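PDB 3AFO: NADH kinase POS5, mitochondrial from Saccharomyces cerevisiae, which phosphorylates NADH and NAD(+) with ATP, with a twofold preference for NADH, and is a key source of the cellular reductant NADPH. Local coordinates for residues H278-S288 with L311-N321. Numbering follows the deposited sequence. Where two conformers were deposited one is given.
Sequences HSSHIRIKIGS and LDVGDEIYVIN
Antiparallel strands 282-286 and 316-321 lie side by side in one sheet of the C-terminal beta sandwich of this NAD kinase fold, with I282-V319 and I284-I317 as hydrogen-bonded pairs. I284, I317 and V319 face inward onto L204 and I202 of the second sheet; I284 CB meets I317 CG1 at 4.0 Å. The other face carries R283, K285, E316 and Y318. R283, its CG anti to the backbone N (chi1 176°), runs beside Y318 with CG over one ring face and CD 3.5 Å from CE1. A bend at chi3 then swings NH1 to 2.7 Å from E316 OE2, a salt bridge that meets the carboxylate from above its plane. A methionine here in place of R283 would probably leave the E316 carboxylate without this charged mate. K285 packs its CG against E316 CG, and H281 NE2 lies at the edge of the Y318 ring. Just before strand 316-321, a type II turn from D312 to D315 closes on I286, whose O accepts from G314 N (2.8 Å). At the other end one water donates to H278 O and S280 O and accepts from N321 N at 2.8 Å.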
loop_
_atom_site.group_PDB
_atom_site.type_symbol
_atom_site.label_atom_id
_atom_site.label_comp_id
_atom_site.label_asym_id
_atom_site.label_seq_id
_atom_site.Cartn_x
_atom_site.Cartn_y
_atom_site.Cartn_z
ATOM N N HIS A 278 -19.202 4.310 -13.823
ATOM C CA HIS A 278 -19.847 5.613 -13.662
ATOM C C HIS A 278 -21.360 5.466 -13.459
ATOM O O HIS A 278 -21.995 6.333 -12.872
ATOM C CB HIS A 278 -19.538 6.534 -14.855
ATOM C CG HIS A 278 -20.387 6.268 -16.052
ATOM N ND1 HIS A 278 -21.504 7.024 -16.354
ATOM C CD2 HIS A 278 -20.313 5.306 -17.003
ATOM C CE1 HIS A 278 -22.069 6.547 -17.451
ATOM N NE2 HIS A 278 -21.364 5.507 -17.866
ATOM N N SER A 279 -21.903 4.338 -13.918
ATOM C CA SER A 279 -23.329 4.014 -13.829
ATOM C C SER A 279 -23.794 3.531 -12.449
ATOM O O SER A 279 -24.998 3.335 -12.228
ATOM C CB SER A 279 -23.663 2.950 -14.882
ATOM O OG SER A 279 -22.820 1.795 -14.725
ATOM N N SER A 280 -22.849 3.339 -11.526
ATOM C CA SER A 280 -23.118 2.758 -10.197
ATOM C C SER A 280 -24.074 3.567 -9.327
ATOM O O SER A 280 -24.112 4.780 -9.416
ATOM C CB SER A 280 -21.813 2.592 -9.419
ATOM O OG SER A 280 -20.990 1.630 -10.031
ATOM N N HIS A 281 -24.813 2.862 -8.475
ATOM C CA HIS A 281 -25.704 3.449 -7.489
ATOM C C HIS A 281 -25.111 3.063 -6.138
ATOM O O HIS A 281 -24.987 1.875 -5.817
ATOM C CB HIS A 281 -27.109 2.856 -7.669
ATOM C CG HIS A 281 -28.107 3.315 -6.652
ATOM N ND1 HIS A 281 -28.272 2.686 -5.435
ATOM C CD2 HIS A 281 -29.003 4.333 -6.675
ATOM C CE1 HIS A 281 -29.222 3.301 -4.749
ATOM N NE2 HIS A 281 -29.684 4.304 -5.480
ATOM N N ILE A 282 -24.705 4.057 -5.366
ATOM C CA ILE A 282 -24.011 3.806 -4.112
ATOM C C ILE A 282 -24.849 4.340 -2.973
ATOM O O ILE A 282 -25.295 5.492 -3.013
ATOM C CB ILE A 282 -22.610 4.472 -4.077
ATOM C CG1 ILE A 282 -21.761 3.985 -5.269
ATOM C CG2 ILE A 282 -21.902 4.173 -2.730
ATOM C CD1 ILE A 282 -20.461 4.760 -5.514
ATOM N N ARG A 283 -25.080 3.492 -1.980
ATOM C CA ARG A 283 -25.751 3.906 -0.760
ATOM C C ARG A 283 -24.873 3.557 0.427
ATOM O O ARG A 283 -24.378 2.418 0.528
ATOM C CB ARG A 283 -27.134 3.232 -0.636
ATOM C CG ARG A 283 -27.874 3.548 0.673
ATOM C CD ARG A 283 -29.291 2.981 0.663
ATOM N NE ARG A 283 -29.324 1.521 0.677
ATOM C CZ ARG A 283 -29.557 0.788 1.761
ATOM N NH1 ARG A 283 -29.773 1.375 2.935
ATOM N NH2 ARG A 283 -29.577 -0.534 1.675
ATOM N N ILE A 284 -24.677 4.539 1.308
ATOM C CA ILE A 284 -23.935 4.341 2.554
ATOM C C ILE A 284 -24.785 4.748 3.771
ATOM O O ILE A 284 -25.210 5.895 3.885
ATOM C CB ILE A 284 -22.561 5.078 2.546
ATOM C CG1 ILE A 284 -21.710 4.614 1.349
ATOM C CG2 ILE A 284 -21.825 4.866 3.889
ATOM C CD1 ILE A 284 -20.337 5.300 1.232
ATOM N N LYS A 285 -25.057 3.778 4.640
ATOM C CA LYS A 285 -25.826 4.007 5.851
ATOM C C LYS A 285 -24.902 4.033 7.073
ATOM O O LYS A 285 -24.020 3.175 7.214
ATOM C CB LYS A 285 -26.876 2.912 6.011
ATOM C CG LYS A 285 -27.903 3.164 7.115
ATOM C CD LYS A 285 -28.981 2.069 7.074
ATOM C CE LYS A 285 -30.088 2.320 8.097
ATOM N NZ LYS A 285 -31.044 1.162 8.122
ATOM N N ILE A 286 -25.099 5.032 7.930
ATOM C CA ILE A 286 -24.336 5.176 9.165
ATOM C C ILE A 286 -24.847 4.157 10.183
ATOM O O ILE A 286 -26.002 4.236 10.621
ATOM C CB ILE A 286 -24.461 6.621 9.752
ATOM C CG1 ILE A 286 -24.225 7.692 8.671
ATOM C CG2 ILE A 286 -23.552 6.803 10.963
ATOM C CD1 ILE A 286 -22.861 7.604 7.919
ATOM N N GLY A 287 -23.998 3.189 10.527
ATOM C CA GLY A 287 -24.350 2.160 11.502
ATOM C C GLY A 287 -23.669 2.383 12.839
ATOM O O GLY A 287 -23.118 3.450 13.100
ATOM N N SER A 288 -23.718 1.369 13.693
ATOM C CA SER A 288 -23.008 1.387 14.968
ATOM C C SER A 288 -22.766 -0.055 15.386
ATOM O O SER A 288 -23.300 -0.974 14.767
ATOM C CB SER A 288 -23.826 2.124 16.036
ATOM O OG SER A 288 -25.057 1.464 16.269
ATOM N N LEU A 311 -23.655 13.766 10.941
ATOM C CA LEU A 311 -24.680 12.769 10.690
ATOM C C LEU A 311 -24.819 11.855 11.890
ATOM O O LEU A 311 -23.879 11.689 12.680
ATOM C CB LEU A 311 -24.372 11.948 9.430
ATOM C CG LEU A 311 -24.225 12.647 8.074
ATOM C CD1 LEU A 311 -24.169 11.602 6.948
ATOM C CD2 LEU A 311 -25.333 13.669 7.821
ATOM N N ASP A 312 -26.007 11.272 12.011
ATOM C CA ASP A 312 -26.358 10.372 13.099
ATOM C C ASP A 312 -26.516 8.949 12.573
ATOM O O ASP A 312 -26.738 8.736 11.381
ATOM C CB ASP A 312 -27.676 10.828 13.757
ATOM C CG ASP A 312 -27.700 12.330 14.040
ATOM O OD1 ASP A 312 -26.695 12.860 14.562
ATOM O OD2 ASP A 312 -28.714 12.985 13.729
ATOM N N VAL A 313 -26.399 7.982 13.476
ATOM C CA VAL A 313 -26.722 6.591 13.176
ATOM C C VAL A 313 -28.112 6.525 12.546
ATOM O O VAL A 313 -29.073 7.084 13.088
ATOM C CB VAL A 313 -26.661 5.730 14.467
ATOM C CG1 VAL A 313 -27.281 4.352 14.250
ATOM C CG2 VAL A 313 -25.225 5.605 14.956
ATOM N N GLY A 314 -28.202 5.868 11.389
ATOM C CA GLY A 314 -29.449 5.742 10.653
ATOM C C GLY A 314 -29.577 6.642 9.436
ATOM O O GLY A 314 -30.378 6.355 8.545
ATOM N N ASP A 315 -28.810 7.735 9.397
ATOM C CA ASP A 315 -28.742 8.590 8.214
ATOM C C ASP A 315 -28.139 7.773 7.058
ATOM O O ASP A 315 -27.391 6.823 7.295
ATOM C CB ASP A 315 -27.864 9.827 8.477
ATOM C CG ASP A 315 -28.483 10.823 9.481
ATOM O OD1 ASP A 315 -29.638 10.641 9.920
ATOM O OD2 ASP A 315 -27.789 11.795 9.847
ATOM N N GLU A 316 -28.483 8.126 5.824
ATOM C CA GLU A 316 -27.857 7.519 4.641
ATOM C C GLU A 316 -27.502 8.581 3.637
ATOM O O GLU A 316 -28.216 9.594 3.512
ATOM C CB GLU A 316 -28.801 6.564 3.914
ATOM C CG GLU A 316 -29.442 5.472 4.722
ATOM C CD GLU A 316 -30.541 4.796 3.923
ATOM O OE1 GLU A 316 -31.172 5.478 3.092
ATOM O OE2 GLU A 316 -30.783 3.591 4.116
ATOM N N ILE A 317 -26.422 8.341 2.897
ATOM C CA ILE A 317 -26.166 9.086 1.673
ATOM C C ILE A 317 -26.294 8.174 0.459
ATOM O O ILE A 317 -25.931 7.002 0.521
ATOM C CB ILE A 317 -24.787 9.832 1.672
ATOM C CG1 ILE A 317 -23.610 8.867 1.917
ATOM C CG2 ILE A 317 -24.788 10.964 2.717
ATOM C CD1 ILE A 317 -22.221 9.500 1.639
ATOM N N TYR A 318 -26.839 8.729 -0.625
ATOM C CA TYR A 318 -26.902 8.078 -1.927
ATOM C C TYR A 318 -25.984 8.847 -2.859
ATOM O O TYR A 318 -26.043 10.080 -2.917
ATOM C CB TYR A 318 -28.322 8.105 -2.496
ATOM C CG TYR A 318 -29.328 7.307 -1.714
ATOM C CD1 TYR A 318 -29.811 6.089 -2.196
ATOM C CD2 TYR A 318 -29.805 7.770 -0.483
ATOM C CE1 TYR A 318 -30.752 5.350 -1.464
ATOM C CE2 TYR A 318 -30.745 7.046 0.248
ATOM C CZ TYR A 318 -31.212 5.843 -0.247
ATOM O OH TYR A 318 -32.122 5.135 0.500
ATOM N N VAL A 319 -25.116 8.134 -3.566
ATOM C CA VAL A 319 -24.150 8.789 -4.435
ATOM C C VAL A 319 -24.232 8.209 -5.831
ATOM O O VAL A 319 -24.152 6.988 -6.018
ATOM C CB VAL A 319 -22.703 8.698 -3.876
ATOM C CG1 VAL A 319 -21.713 9.290 -4.865
ATOM C CG2 VAL A 319 -22.591 9.430 -2.536
ATOM N N ILE A 320 -24.411 9.095 -6.803
ATOM C CA ILE A 320 -24.502 8.718 -8.202
ATOM C C ILE A 320 -23.749 9.757 -9.024
ATOM O O ILE A 320 -23.496 10.872 -8.562
ATOM C CB ILE A 320 -25.995 8.656 -8.723
ATOM C CG1 ILE A 320 -26.752 9.973 -8.451
ATOM C CG2 ILE A 320 -26.754 7.452 -8.151
ATOM C CD1 ILE A 320 -28.066 10.144 -9.283
ATOM N N ASN A 321 -23.401 9.387 -10.252
ATOM C CA ASN A 321 -22.912 10.336 -11.232
ATOM C C ASN A 321 -24.076 11.204 -11.704
ATOM O O ASN A 321 -25.226 10.750 -11.708
ATOM C CB ASN A 321 -22.323 9.582 -12.426
ATOM C CG ASN A 321 -21.380 10.432 -13.243
ATOM O OD1 ASN A 321 -21.475 10.484 -14.469
ATOM N ND2 ASN A 321 -20.463 11.108 -12.567
HETATM O O HOH W 1 -24.158 6.775 -11.069
#